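Local coordinates for RNase III (Scheffersomyces stipitis, PDB 7DEY), which probably cleaves double-stranded RNA endonucleolytically as a yeast Dicer of the ribonuclease III family, leaving 5'-phosphomonoester ends, at residues C[56-64]-C[146-154]. Numbering follows the deposited sequence.
Sequences TLIIYDKFP and PKLEAFKVN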
# COMPACT_ATOMS: atom_id res chain seq x y z
N THR C 56 -11.43 6.06 7.93
CA THR C 56 -12.79 5.65 7.56
C THR C 56 -13.52 6.77 6.82
O THR C 56 -14.09 6.54 5.73
CB THR C 56 -13.62 5.25 8.79
OG1 THR C 56 -13.08 4.07 9.40
CG2 THR C 56 -15.05 5.01 8.37
N LEU C 57 -13.53 7.97 7.40
CA LEU C 57 -14.13 9.12 6.73
C LEU C 57 -13.58 9.30 5.31
O LEU C 57 -14.33 9.35 4.33
CB LEU C 57 -13.91 10.39 7.57
CG LEU C 57 -14.92 10.74 8.67
CD1 LEU C 57 -14.78 9.81 9.83
CD2 LEU C 57 -14.75 12.16 9.15
N ILE C 58 -12.24 9.34 5.19
CA ILE C 58 -11.61 9.61 3.90
C ILE C 58 -12.07 8.60 2.84
O ILE C 58 -12.54 8.99 1.76
CB ILE C 58 -10.08 9.64 4.07
CG1 ILE C 58 -9.69 10.83 4.95
CG2 ILE C 58 -9.37 9.65 2.72
CD1 ILE C 58 -8.40 10.65 5.72
N ILE C 59 -11.99 7.30 3.13
CA ILE C 59 -12.38 6.34 2.09
C ILE C 59 -13.89 6.38 1.84
O ILE C 59 -14.33 6.30 0.69
CB ILE C 59 -11.92 4.91 2.44
CG1 ILE C 59 -12.52 4.45 3.76
CG2 ILE C 59 -10.40 4.82 2.42
CD1 ILE C 59 -12.46 2.94 3.92
N TYR C 60 -14.71 6.48 2.90
CA TYR C 60 -16.16 6.54 2.71
C TYR C 60 -16.53 7.65 1.73
O TYR C 60 -17.35 7.45 0.82
CB TYR C 60 -16.84 6.78 4.05
CG TYR C 60 -18.34 6.60 4.06
CD1 TYR C 60 -19.21 7.65 3.73
CD2 TYR C 60 -18.91 5.38 4.42
CE1 TYR C 60 -20.58 7.48 3.75
CE2 TYR C 60 -20.28 5.20 4.44
CZ TYR C 60 -21.11 6.24 4.12
OH TYR C 60 -22.48 6.03 4.15
N ASP C 61 -15.91 8.82 1.90
CA ASP C 61 -16.16 9.96 1.03
C ASP C 61 -15.67 9.69 -0.40
O ASP C 61 -16.32 10.09 -1.37
CB ASP C 61 -15.49 11.18 1.66
CG ASP C 61 -15.40 12.35 0.72
OD1 ASP C 61 -16.03 13.40 1.03
OD2 ASP C 61 -14.69 12.24 -0.31
N LYS C 62 -14.51 9.03 -0.56
CA LYS C 62 -13.87 8.93 -1.87
C LYS C 62 -14.45 7.80 -2.72
O LYS C 62 -14.40 7.86 -3.95
CB LYS C 62 -12.36 8.73 -1.72
CG LYS C 62 -11.61 8.78 -3.04
CD LYS C 62 -10.28 9.52 -2.93
CE LYS C 62 -9.96 10.32 -4.21
NZ LYS C 62 -10.59 9.77 -5.46
N PHE C 63 -14.99 6.77 -2.09
CA PHE C 63 -15.50 5.60 -2.81
C PHE C 63 -16.96 5.39 -2.46
O PHE C 63 -17.29 4.48 -1.68
CB PHE C 63 -14.66 4.37 -2.47
CG PHE C 63 -13.19 4.55 -2.76
CD1 PHE C 63 -12.72 4.48 -4.06
CD2 PHE C 63 -12.29 4.82 -1.74
CE1 PHE C 63 -11.39 4.64 -4.35
CE2 PHE C 63 -10.95 4.99 -2.01
CZ PHE C 63 -10.50 4.90 -3.33
N PRO C 64 -17.86 6.22 -3.00
CA PRO C 64 -19.29 6.05 -2.67
C PRO C 64 -19.87 4.75 -3.17
O PRO C 64 -20.90 4.32 -2.65
CB PRO C 64 -19.97 7.26 -3.32
CG PRO C 64 -18.97 7.81 -4.28
CD PRO C 64 -17.61 7.46 -3.75
N PRO C 146 -1.78 8.81 -3.15
CA PRO C 146 -1.31 7.75 -4.05
C PRO C 146 -1.92 6.40 -3.72
O PRO C 146 -2.28 5.65 -4.65
CB PRO C 146 0.21 7.75 -3.83
CG PRO C 146 0.53 9.04 -3.18
CD PRO C 146 -0.66 9.34 -2.34
N LYS C 147 -2.06 6.06 -2.43
CA LYS C 147 -2.66 4.78 -2.08
C LYS C 147 -4.11 4.72 -2.52
O LYS C 147 -4.61 3.65 -2.90
CB LYS C 147 -2.56 4.52 -0.57
CG LYS C 147 -1.19 4.77 0.03
CD LYS C 147 -0.75 3.67 0.97
CE LYS C 147 -0.15 2.49 0.25
NZ LYS C 147 1.23 2.78 -0.19
N LEU C 148 -4.82 5.85 -2.47
CA LEU C 148 -6.22 5.79 -2.84
C LEU C 148 -6.39 5.78 -4.34
O LEU C 148 -7.26 5.08 -4.86
CB LEU C 148 -7.00 6.95 -2.24
CG LEU C 148 -7.21 6.92 -0.72
CD1 LEU C 148 -8.27 7.96 -0.36
CD2 LEU C 148 -7.58 5.53 -0.22
N GLU C 149 -5.55 6.52 -5.06
CA GLU C 149 -5.63 6.42 -6.51
C GLU C 149 -5.26 5.02 -6.97
O GLU C 149 -5.83 4.53 -7.95
CB GLU C 149 -4.76 7.48 -7.18
CG GLU C 149 -5.21 7.84 -8.62
CD GLU C 149 -6.74 7.87 -8.81
OE1 GLU C 149 -7.47 8.38 -7.90
OE2 GLU C 149 -7.22 7.39 -9.88
N ALA C 150 -4.36 4.34 -6.26
CA ALA C 150 -4.14 2.93 -6.56
C ALA C 150 -5.43 2.14 -6.41
O ALA C 150 -5.77 1.31 -7.26
CB ALA C 150 -3.03 2.34 -5.70
N PHE C 151 -6.21 2.42 -5.37
CA PHE C 151 -7.41 1.62 -5.18
C PHE C 151 -8.51 2.03 -6.15
O PHE C 151 -9.29 1.18 -6.60
CB PHE C 151 -7.90 1.73 -3.74
CG PHE C 151 -7.00 1.05 -2.73
CD1 PHE C 151 -5.66 0.78 -3.02
CD2 PHE C 151 -7.48 0.72 -1.48
CE1 PHE C 151 -4.83 0.17 -2.09
CE2 PHE C 151 -6.66 0.11 -0.54
CZ PHE C 151 -5.33 -0.16 -0.85
N LYS C 152 -8.60 3.32 -6.50
CA LYS C 152 -9.62 3.72 -7.45
C LYS C 152 -9.46 2.98 -8.77
O LYS C 152 -10.45 2.59 -9.41
CB LYS C 152 -9.61 5.23 -7.67
CG LYS C 152 -10.86 5.75 -8.41
CD LYS C 152 -11.43 6.95 -7.74
CE LYS C 152 -12.67 7.51 -8.42
NZ LYS C 152 -12.81 8.99 -8.12
N VAL C 153 -8.21 2.76 -9.18
CA VAL C 153 -7.97 2.08 -10.45
C VAL C 153 -8.30 0.59 -10.34
O VAL C 153 -9.05 0.05 -11.16
CB VAL C 153 -6.52 2.31 -10.92
CG1 VAL C 153 -6.36 1.82 -12.36
CG2 VAL C 153 -6.16 3.78 -10.84
N ASN C 154 -7.77 -0.07 -9.31
CA ASN C 154 -7.78 -1.53 -9.26
C ASN C 154 -8.63 -2.12 -8.15
O ASN C 154 -8.80 -3.34 -8.11
CB ASN C 154 -6.35 -2.07 -9.12
CG ASN C 154 -5.42 -1.47 -10.14
OD1 ASN C 154 -5.59 -1.70 -11.32
ND2 ASN C 154 -4.44 -0.70 -9.68
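The ring of Phe-63 meets helix 145-156 with its rim: Leu-148 O and Lys-152 CB lie at its edge, in the ring plane, while Lys-62 CG, from its own segment, lies over one face, 3.9 Å above that plane and offset toward the rim. This is helix-helix packing within the all-helical ribonuclease III domain, where the axes of segments 56-62 and 146-154, on helices 42-62 and 145-156, cross at -37° and come within 11.8 Å. Phe-63 is the first residue after helix 42-62 to leave helical phi/psi. Its CG stands anti to the carbonyl carbon (chi1 -57°), which carries the ring across until CZ is 3.6 Å from Leu-148 O and CE1 is 3.7 Å from Lys-152 CA. Met-74 of helix 68-78 also touches the Phe-63 side chain. Replacing Phe-63 by an alanine would probably open a gap beside Leu-148 and Lys-152, leaving Leu-148 CD2 without its aromatic neighbour. The Leu-148 fork divides the apolar contacts: CD2 meets Phe-63 CE2 and Ile-59 CG2, each at 3.9 Å, whereas CD1 takes Ile-58 CG2. On the more exposed flank lie the amino ends of Lys-62 and Lys-152, their positions uncertain at this resolution; Glu-149 OE1, 4.2 Å from Lys-62 NZ, is an opposite charge beyond salt-bridge range. Nearer its root, the bent Lys-62 chain lays CD 3.6 Å from Leu-148 CD1.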